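Local coordinates for T-cell surface glycoprotein CD1A1 antigen (Gallus gallus, PDB 3JVG), which probably presents lipid antigens to T cells, as CD1 molecules do, from a groove in its MHC class I-like ectodomain, at residues 108-120 against 128-141. Numbering follows the deposited sequence. Where two conformers were deposited one is given.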
ATOM      1  N   PHE A 108      -2.746  14.710  10.167  1.00 18.84           N
ATOM      2  CA  PHE A 108      -1.718  14.923   9.170  1.00 18.46           C
ATOM      3  C   PHE A 108      -2.313  15.499   7.923  1.00 17.71           C
ATOM      4  O   PHE A 108      -3.451  15.159   7.554  1.00 17.30           O
ATOM      5  CB  PHE A 108      -0.937  13.629   8.849  1.00 18.38           C
ATOM      6  CG  PHE A 108      -1.809  12.424   8.521  1.00 17.94           C
ATOM      7  CD1 PHE A 108      -2.273  11.603   9.521  1.00 18.44           C
ATOM      8  CD2 PHE A 108      -2.086  12.090   7.193  1.00 17.21           C
ATOM      9  CE1 PHE A 108      -3.046  10.493   9.235  1.00 18.16           C
ATOM     10  CE2 PHE A 108      -2.824  10.960   6.864  1.00 16.96           C
ATOM     11  CZ  PHE A 108      -3.347  10.155   7.900  1.00 17.40           C
ATOM     12  N   PHE A 109      -1.568  16.397   7.283  1.00 17.67           N
ATOM     13  CA  PHE A 109      -2.006  16.885   5.982  1.00 17.13           C
ATOM     14  C   PHE A 109      -0.693  17.299   5.311  1.00 17.24           C
ATOM     15  O   PHE A 109      -0.125  18.348   5.637  1.00 17.72           O
ATOM     16  CB  PHE A 109      -3.000  18.065   6.144  1.00 17.30           C
ATOM     17  CG  PHE A 109      -3.557  18.653   4.830  1.00 16.98           C
ATOM     18  CD1 PHE A 109      -4.547  19.645   4.900  1.00 19.96           C
ATOM     19  CD2 PHE A 109      -3.156  18.211   3.581  1.00 16.61           C
ATOM     20  CE1 PHE A 109      -5.118  20.205   3.737  1.00 20.00           C
ATOM     21  CE2 PHE A 109      -3.683  18.755   2.420  1.00 16.67           C
ATOM     22  CZ  PHE A 109      -4.679  19.775   2.494  1.00 18.24           C
ATOM     23  N   ASP A 110      -0.216  16.404   4.433  1.00 16.93           N
ATOM     24  CA  ASP A 110       1.036  16.549   3.735  1.00 17.13           C
ATOM     25  C   ASP A 110       0.802  16.530   2.221  1.00 16.97           C
ATOM     26  O   ASP A 110      -0.032  15.755   1.690  1.00 16.75           O
ATOM     27  CB  ASP A 110       1.997  15.408   4.082  1.00 17.99           C
ATOM     28  CG  ASP A 110       2.428  15.430   5.543  1.00 20.42           C
ATOM     29  OD1 ASP A 110       1.711  14.858   6.370  1.00 18.06           O
ATOM     30  OD2 ASP A 110       3.525  15.977   5.855  1.00 27.77           O
ATOM     31  N   ILE A 111       1.551  17.386   1.543  1.00 17.08           N
ATOM     32  CA  ILE A 111       1.656  17.382   0.115  1.00 17.06           C
ATOM     33  C   ILE A 111       3.073  17.018  -0.324  1.00 17.49           C
ATOM     34  O   ILE A 111       4.092  17.494   0.233  1.00 17.97           O
ATOM     35  CB  ILE A 111       1.137  18.683  -0.430  1.00 17.21           C
ATOM     36  CG1 ILE A 111      -0.362  18.816   0.019  1.00 18.38           C
ATOM     37  CG2 ILE A 111       1.336  18.750  -1.919  1.00 17.44           C
ATOM     38  CD1 ILE A 111      -0.943  20.146  -0.138  1.00 19.69           C
ATOM     39  N   ALA A 112       3.126  16.097  -1.294  1.00 17.45           N
ATOM     40  CA  ALA A 112       4.386  15.752  -1.863  1.00 18.00           C
ATOM     41  C   ALA A 112       4.504  16.280  -3.292  1.00 18.36           C
ATOM     42  O   ALA A 112       3.497  16.500  -4.014  1.00 18.18           O
ATOM     43  CB  ALA A 112       4.640  14.217  -1.800  1.00 18.01           C
ATOM     44  N   TYR A 113       5.765  16.446  -3.681  1.00 19.05           N
ATOM     45  CA  TYR A 113       6.107  16.930  -5.004  1.00 19.99           C
ATOM     46  C   TYR A 113       7.323  16.167  -5.426  1.00 20.36           C
ATOM     47  O   TYR A 113       8.293  16.058  -4.678  1.00 21.69           O
ATOM     48  CB  TYR A 113       6.362  18.447  -5.010  1.00 20.03           C
ATOM     49  CG  TYR A 113       6.931  18.921  -6.312  1.00 21.94           C
ATOM     50  CD1 TYR A 113       6.194  18.802  -7.520  1.00 22.15           C
ATOM     51  CD2 TYR A 113       8.223  19.436  -6.362  1.00 24.84           C
ATOM     52  CE1 TYR A 113       6.731  19.221  -8.728  1.00 25.55           C
ATOM     53  CE2 TYR A 113       8.800  19.853  -7.577  1.00 28.92           C
ATOM     54  CZ  TYR A 113       8.051  19.747  -8.753  1.00 31.97           C
ATOM     55  OH  TYR A 113       8.645  20.180  -9.908  1.00 32.65           O
ATOM     56  N   GLU A 114       7.257  15.624  -6.627  1.00 21.11           N
ATOM     57  CA  GLU A 114       8.233  14.681  -7.149  1.00 22.74           C
ATOM     58  C   GLU A 114       8.607  13.666  -6.081  1.00 21.93           C
ATOM     59  O   GLU A 114       9.773  13.414  -5.882  1.00 23.83           O
ATOM     60  CB  GLU A 114       9.473  15.387  -7.739  1.00 24.43           C
ATOM     61  CG  GLU A 114       9.237  16.093  -9.156  1.00 30.46           C
ATOM     62  CD  GLU A 114       8.662  15.137 -10.329  1.00 38.14           C
ATOM     63  OE1 GLU A 114       9.431  14.984 -11.355  1.00 41.73           O
ATOM     64  OE2 GLU A 114       7.488  14.576 -10.266  1.00 28.33           O
ATOM     65  N   GLY A 115       7.614  13.093  -5.387  1.00 20.45           N
ATOM     66  CA  GLY A 115       7.883  12.023  -4.411  1.00 20.38           C
ATOM     67  C   GLY A 115       8.588  12.417  -3.116  1.00 20.50           C
ATOM     68  O   GLY A 115       9.123  11.565  -2.434  1.00 20.85           O
ATOM     69  N   GLN A 116       8.575  13.701  -2.759  1.00 20.36           N
ATOM     70  CA  GLN A 116       9.188  14.126  -1.502  1.00 20.63           C
ATOM     71  C   GLN A 116       8.299  15.112  -0.806  1.00 20.01           C
ATOM     72  O   GLN A 116       7.641  15.859  -1.471  1.00 19.67           O
ATOM     73  CB  GLN A 116      10.512  14.891  -1.779  1.00 23.34           C
ATOM     74  CG  GLN A 116      11.681  14.061  -2.299  1.00 25.48           C
ATOM     75  CD  GLN A 116      12.027  12.891  -1.400  1.00 31.61           C
ATOM     76  OE1 GLN A 116      12.048  13.001  -0.160  1.00 35.08           O
ATOM     77  NE2 GLN A 116      12.320  11.749  -2.026  1.00 29.46           N
ATOM     78  N   ASN A 117       8.291  15.125   0.535  1.00 20.05           N
ATOM     79  CA  ASN A 117       7.496  16.088   1.327  1.00 19.67           C
ATOM     80  C   ASN A 117       7.722  17.454   0.734  1.00 19.90           C
ATOM     81  O   ASN A 117       8.852  17.836   0.518  1.00 20.67           O
ATOM     82  CB  ASN A 117       7.975  16.103   2.775  1.00 20.24           C
ATOM     83  CG  ASN A 117       7.746  14.790   3.459  1.00 20.20           C
ATOM     84  OD1 ASN A 117       6.809  14.069   3.086  1.00 22.20           O
ATOM     85  ND2 ASN A 117       8.555  14.470   4.465  1.00 21.08           N
ATOM     86  N   PHE A 118       6.645  18.180   0.485  1.00 19.36           N
ATOM     87  CA  PHE A 118       6.737  19.476  -0.137  1.00 19.65           C
ATOM     88  C   PHE A 118       6.042  20.555   0.739  1.00 19.60           C
ATOM     89  O   PHE A 118       6.537  21.690   0.902  1.00 20.24           O
ATOM     90  CB  PHE A 118       6.121  19.319  -1.534  1.00 19.35           C
ATOM     91  CG  PHE A 118       5.931  20.608  -2.285  1.00 19.67           C
ATOM     92  CD1 PHE A 118       6.982  21.182  -3.004  1.00 20.49           C
ATOM     93  CD2 PHE A 118       4.692  21.191  -2.322  1.00 19.31           C
ATOM     94  CE1 PHE A 118       6.805  22.356  -3.739  1.00 20.94           C
ATOM     95  CE2 PHE A 118       4.459  22.363  -3.061  1.00 20.25           C
ATOM     96  CZ  PHE A 118       5.533  22.958  -3.787  1.00 20.59           C
ATOM     97  N   LEU A 119       4.904  20.206   1.323  1.00 19.00           N
ATOM     98  CA  LEU A 119       4.208  21.119   2.212  1.00 19.07           C
ATOM     99  C   LEU A 119       3.569  20.302   3.319  1.00 18.77           C
ATOM    100  O   LEU A 119       3.088  19.199   3.071  1.00 18.23           O
ATOM    101  CB  LEU A 119       3.164  21.838   1.409  1.00 18.81           C
ATOM    102  CG  LEU A 119       2.893  23.308   1.355  1.00 23.28           C
ATOM    103  CD1 LEU A 119       4.100  24.247   1.593  1.00 23.58           C
ATOM    104  CD2 LEU A 119       2.117  23.611   0.026  1.00 24.95           C
ATOM    105  N   ARG A 120       3.582  20.824   4.530  1.00 19.27           N
ATOM    106  CA  ARG A 120       3.005  20.130   5.660  1.00 19.22           C
ATOM    107  C   ARG A 120       2.191  21.127   6.528  1.00 19.58           C
ATOM    108  O   ARG A 120       2.684  22.206   6.921  1.00 20.33           O
ATOM    109  CB  ARG A 120       4.076  19.448   6.512  1.00 19.88           C
ATOM    110  CG  ARG A 120       3.548  18.934   7.854  1.00 20.19           C
ATOM    111  CD  ARG A 120       4.626  18.142   8.645  1.00 23.43           C
ATOM    112  NE  ARG A 120       4.934  16.857   7.979  1.00 20.62           N
ATOM    113  CZ  ARG A 120       5.977  16.086   8.246  1.00 22.85           C
ATOM    114  NH1 ARG A 120       6.885  16.438   9.156  1.00 22.47           N
ATOM    115  NH2 ARG A 120       6.123  14.950   7.569  1.00 20.89           N
ATOM    116  N   TRP A 128       1.122  26.525   7.198  1.00 23.73           N
ATOM    117  CA  TRP A 128       1.925  25.595   6.406  1.00 23.22           C
ATOM    118  C   TRP A 128       3.425  25.650   6.635  1.00 23.79           C
ATOM    119  O   TRP A 128       4.012  26.725   6.656  1.00 24.63           O
ATOM    120  CB  TRP A 128       1.592  25.774   4.932  1.00 22.32           C
ATOM    121  CG  TRP A 128       0.111  25.504   4.651  1.00 21.11           C
ATOM    122  CD1 TRP A 128      -0.934  26.408   4.745  1.00 21.02           C
ATOM    123  CD2 TRP A 128      -0.474  24.251   4.266  1.00 21.89           C
ATOM    124  NE1 TRP A 128      -2.117  25.796   4.417  1.00 19.97           N
ATOM    125  CE2 TRP A 128      -1.880  24.470   4.145  1.00 19.22           C
ATOM    126  CE3 TRP A 128       0.049  22.952   4.021  1.00 19.16           C
ATOM    127  CZ2 TRP A 128      -2.764  23.461   3.751  1.00 18.56           C
ATOM    128  CZ3 TRP A 128      -0.834  21.944   3.649  1.00 19.25           C
ATOM    129  CH2 TRP A 128      -2.234  22.209   3.527  1.00 21.86           C
ATOM    130  N   ASP A 129       4.031  24.472   6.816  1.00 24.06           N
ATOM    131  CA  ASP A 129       5.504  24.307   6.797  1.00 25.40           C
ATOM    132  C   ASP A 129       6.019  23.962   5.390  1.00 23.40           C
ATOM    133  O   ASP A 129       5.555  22.993   4.751  1.00 21.01           O
ATOM    134  CB  ASP A 129       5.995  23.248   7.803  1.00 26.37           C
ATOM    135  CG  ASP A 129       5.396  23.429   9.232  1.00 34.47           C
ATOM    136  OD1 ASP A 129       4.994  24.561   9.607  1.00 39.50           O
ATOM    137  OD2 ASP A 129       5.325  22.413   9.989  1.00 43.87           O
ATOM    138  N   GLN A 130       6.999  24.756   4.945  1.00 23.13           N
ATOM    139  CA  GLN A 130       7.742  24.511   3.728  1.00 22.91           C
ATOM    140  C   GLN A 130       8.637  23.299   3.988  1.00 22.97           C
ATOM    141  O   GLN A 130       9.435  23.304   4.950  1.00 23.93           O
ATOM    142  CB  GLN A 130       8.569  25.766   3.390  1.00 24.71           C
ATOM    143  CG  GLN A 130       9.429  25.675   2.118  1.00 25.32           C
ATOM    144  CD  GLN A 130      10.372  26.908   1.900  1.00 27.71           C
ATOM    145  OE1 GLN A 130      10.126  28.005   2.371  1.00 26.18           O
ATOM    146  NE2 GLN A 130      11.427  26.697   1.155  1.00 27.60           N
ATOM    147  N   MET A 131       8.526  22.263   3.142  1.00 21.97           N
ATOM    148  CA  MET A 131       9.305  21.041   3.332  1.00 22.17           C
ATOM    149  C   MET A 131      10.518  20.853   2.381  1.00 22.76           C
ATOM    150  O   MET A 131      11.361  19.986   2.609  1.00 23.26           O
ATOM    151  CB  MET A 131       8.365  19.835   3.275  1.00 21.21           C
ATOM    152  CG  MET A 131       7.238  19.932   4.343  1.00 22.31           C
ATOM    153  SD  MET A 131       7.909  19.989   6.037  1.00 28.40           S
ATOM    154  CE  MET A 131       8.379  18.276   6.311  1.00 23.44           C
ATOM    155  N   GLN A 132      10.557  21.627   1.299  1.00 23.15           N
ATOM    156  CA  GLN A 132      11.707  21.573   0.359  1.00 24.96           C
ATOM    157  C   GLN A 132      12.384  22.926   0.324  1.00 25.78           C
ATOM    158  O   GLN A 132      11.735  23.964   0.382  1.00 24.36           O
ATOM    159  CB  GLN A 132      11.272  21.163  -1.049  1.00 24.03           C
ATOM    160  CG  GLN A 132      11.080  19.656  -1.235  1.00 26.78           C
ATOM    161  CD  GLN A 132      10.330  19.302  -2.518  1.00 24.49           C
ATOM    162  OE1 GLN A 132      10.412  20.018  -3.508  1.00 27.78           O
ATOM    163  NE2 GLN A 132       9.581  18.233  -2.486  1.00 21.29           N
ATOM    164  N   HIS A 133      13.706  22.887   0.261  1.00 28.31           N
ATOM    165  CA  HIS A 133      14.528  24.077   0.255  1.00 30.25           C
ATOM    166  C   HIS A 133      14.734  24.554  -1.180  1.00 30.87           C
ATOM    167  O   HIS A 133      15.871  24.497  -1.710  1.00 31.02           O
ATOM    168  CB  HIS A 133      15.889  23.799   0.895  1.00 31.29           C
ATOM    169  CG  HIS A 133      16.598  25.042   1.336  1.00 34.10           C
ATOM    170  ND1 HIS A 133      17.859  25.384   0.884  1.00 38.01           N
ATOM    171  CD2 HIS A 133      16.215  26.037   2.175  1.00 34.50           C
ATOM    172  CE1 HIS A 133      18.223  26.537   1.425  1.00 35.22           C
ATOM    173  NE2 HIS A 133      17.252  26.942   2.229  1.00 37.65           N
ATOM    174  N   ASN A 134      13.639  24.993  -1.803  1.00 28.61           N
ATOM    175  CA  ASN A 134      13.694  25.479  -3.164  1.00 29.07           C
ATOM    176  C   ASN A 134      12.592  26.489  -3.401  1.00 29.21           C
ATOM    177  O   ASN A 134      11.652  26.608  -2.592  1.00 28.74           O
ATOM    178  CB  ASN A 134      13.622  24.333  -4.174  1.00 28.37           C
ATOM    179  CG  ASN A 134      12.340  23.517  -4.047  1.00 26.92           C
ATOM    180  OD1 ASN A 134      11.283  24.072  -3.921  1.00 27.24           O
ATOM    181  ND2 ASN A 134      12.446  22.186  -4.115  1.00 28.08           N
ATOM    182  N   GLN A 135      12.683  27.227  -4.502  1.00 30.36           N
ATOM    183  CA  GLN A 135      11.693  28.283  -4.747  1.00 30.70           C
ATOM    184  C   GLN A 135      10.256  27.786  -4.906  1.00 28.43           C
ATOM    185  O   GLN A 135       9.352  28.384  -4.382  1.00 27.99           O
ATOM    186  CB  GLN A 135      12.119  29.194  -5.900  1.00 32.22           C
ATOM    187  CG  GLN A 135      13.194  30.227  -5.482  1.00 36.57           C
ATOM    188  N   LEU A 136      10.039  26.667  -5.575  1.00 27.48           N
ATOM    189  CA  LEU A 136       8.653  26.189  -5.721  1.00 25.52           C
ATOM    190  C   LEU A 136       7.980  25.961  -4.365  1.00 23.82           C
ATOM    191  O   LEU A 136       6.902  26.449  -4.147  1.00 24.45           O
ATOM    192  CB  LEU A 136       8.567  24.947  -6.613  1.00 24.38           C
ATOM    193  CG  LEU A 136       7.172  24.504  -7.067  1.00 25.74           C
ATOM    194  CD1 LEU A 136       6.465  25.532  -7.938  1.00 25.03           C
ATOM    195  CD2 LEU A 136       7.284  23.182  -7.811  1.00 24.51           C
ATOM    196  N   SER A 137       8.629  25.253  -3.449  1.00 23.52           N
ATOM    197  CA  SER A 137       8.070  25.014  -2.106  1.00 22.39           C
ATOM    198  C   SER A 137       7.897  26.326  -1.291  1.00 22.86           C
ATOM    199  O   SER A 137       6.898  26.514  -0.622  1.00 22.41           O
ATOM    200  CB  SER A 137       8.987  23.987  -1.365  1.00 22.42           C
ATOM    201  OG  SER A 137       8.390  23.523  -0.135  1.00 21.86           O
ATOM    202  N   ALA A 138       8.870  27.229  -1.372  1.00 23.89           N
ATOM    203  CA  ALA A 138       8.758  28.565  -0.794  1.00 24.57           C
ATOM    204  C   ALA A 138       7.536  29.299  -1.335  1.00 25.00           C
ATOM    205  O   ALA A 138       6.818  29.887  -0.574  1.00 24.39           O
ATOM    206  CB  ALA A 138      10.015  29.392  -1.039  1.00 25.84           C
ATOM    207  N   LYS A 139       7.285  29.240  -2.641  1.00 26.69           N
ATOM    208  CA  LYS A 139       6.111  29.932  -3.206  1.00 28.47           C
ATOM    209  C   LYS A 139       4.840  29.316  -2.652  1.00 27.36           C
ATOM    210  O   LYS A 139       3.971  30.020  -2.142  1.00 28.23           O
ATOM    211  CB  LYS A 139       6.097  29.816  -4.713  1.00 29.64           C
ATOM    212  CG  LYS A 139       4.977  30.561  -5.418  1.00 32.27           C
ATOM    213  CD  LYS A 139       5.282  30.619  -6.939  1.00 38.26           C
ATOM    214  CE  LYS A 139       4.139  31.236  -7.755  1.00 44.36           C
ATOM    215  NZ  LYS A 139       4.591  31.566  -9.144  1.00 45.08           N
ATOM    216  N   ALA A 140       4.752  27.993  -2.715  1.00 26.36           N
ATOM    217  CA  ALA A 140       3.553  27.279  -2.258  1.00 24.85           C
ATOM    218  C   ALA A 140       3.220  27.629  -0.803  1.00 25.08           C
ATOM    219  O   ALA A 140       2.068  27.870  -0.458  1.00 24.87           O
ATOM    220  CB  ALA A 140       3.765  25.787  -2.422  1.00 23.61           C
ATOM    221  N   GLU A 141       4.247  27.715   0.042  1.00 26.53           N
ATOM    222  CA  GLU A 141       4.063  27.995   1.448  1.00 27.30           C
ATOM    223  C   GLU A 141       3.502  29.393   1.625  1.00 28.66           C
ATOM    224  O   GLU A 141       2.542  29.594   2.353  1.00 28.06           O
ATOM    225  CB  GLU A 141       5.361  27.824   2.233  1.00 27.95           C
ATOM    226  CG  GLU A 141       5.173  27.897   3.754  1.00 30.71           C
ATOM    227  CD  GLU A 141       5.125  29.343   4.263  1.00 35.79           C
ATOM    228  OE1 GLU A 141       5.826  30.237   3.717  1.00 39.52           O
ATOM    229  OE2 GLU A 141       4.365  29.608   5.207  1.00 37.91           O
TER
HETATM  230  O   HOH W   1      11.238  16.866   1.499  1.00  2.74           O
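The edge of the W128 indole meets the face of F109 in a T-shaped pair: CH2 stands over the centre of the phenyl ring, and the planes are turned 75° apart. W128 CE3 also touches L119 CG, at 3.9 Å, while its NE1 is bonded to N151 of helix 148-172. At the other end of the contact, L136 CD2 lies over one face of Y113 in a CH-pi contact, 3.9 Å from the ring centroid, and Q132 OE1 sits at the edge. F118 carries S137 OG over one face toward the rim, with the Q132 amide at its edge and A140 CB 3.6 Å from CE2. On the other side of the sheet, M131 folds back at its last two torsions (chi2 -61°, chi3 -76°) to set CE over one face of the R120 guanidinium. D110 OD2 lies nearly in the guanidinium plane and takes R120 NE in a salt bridge through its syn lone pair, 2.7 Å away.

Polar bonds fix the turn into helix 135-145. F118 O takes two donors, S137 OG on a lone pair at 2.8 Å and M131 N from above the carbonyl plane. The same S137 OG also accepts from Q132 N. The extended Q132 chain carries NE2 to N117 O (3.1 Å) and, weakly, to Y113 O, and its OE1 receives N134 ND2. N134 in turn N-caps the helix, OD1 accepting from S137 N at 2.9 Å. Two residues before M131, D129 joins R120 as an antiparallel hydrogen-bonded pair.

A classic beta bulge sets F118 and L119 together opposite I111, whose O accepts from both their N atoms. Hairpin, bulge and capped helix together illustrate the edge of an MHC class I-like alpha2 domain, where the outermost strand turns back into the helical wall above the sheet.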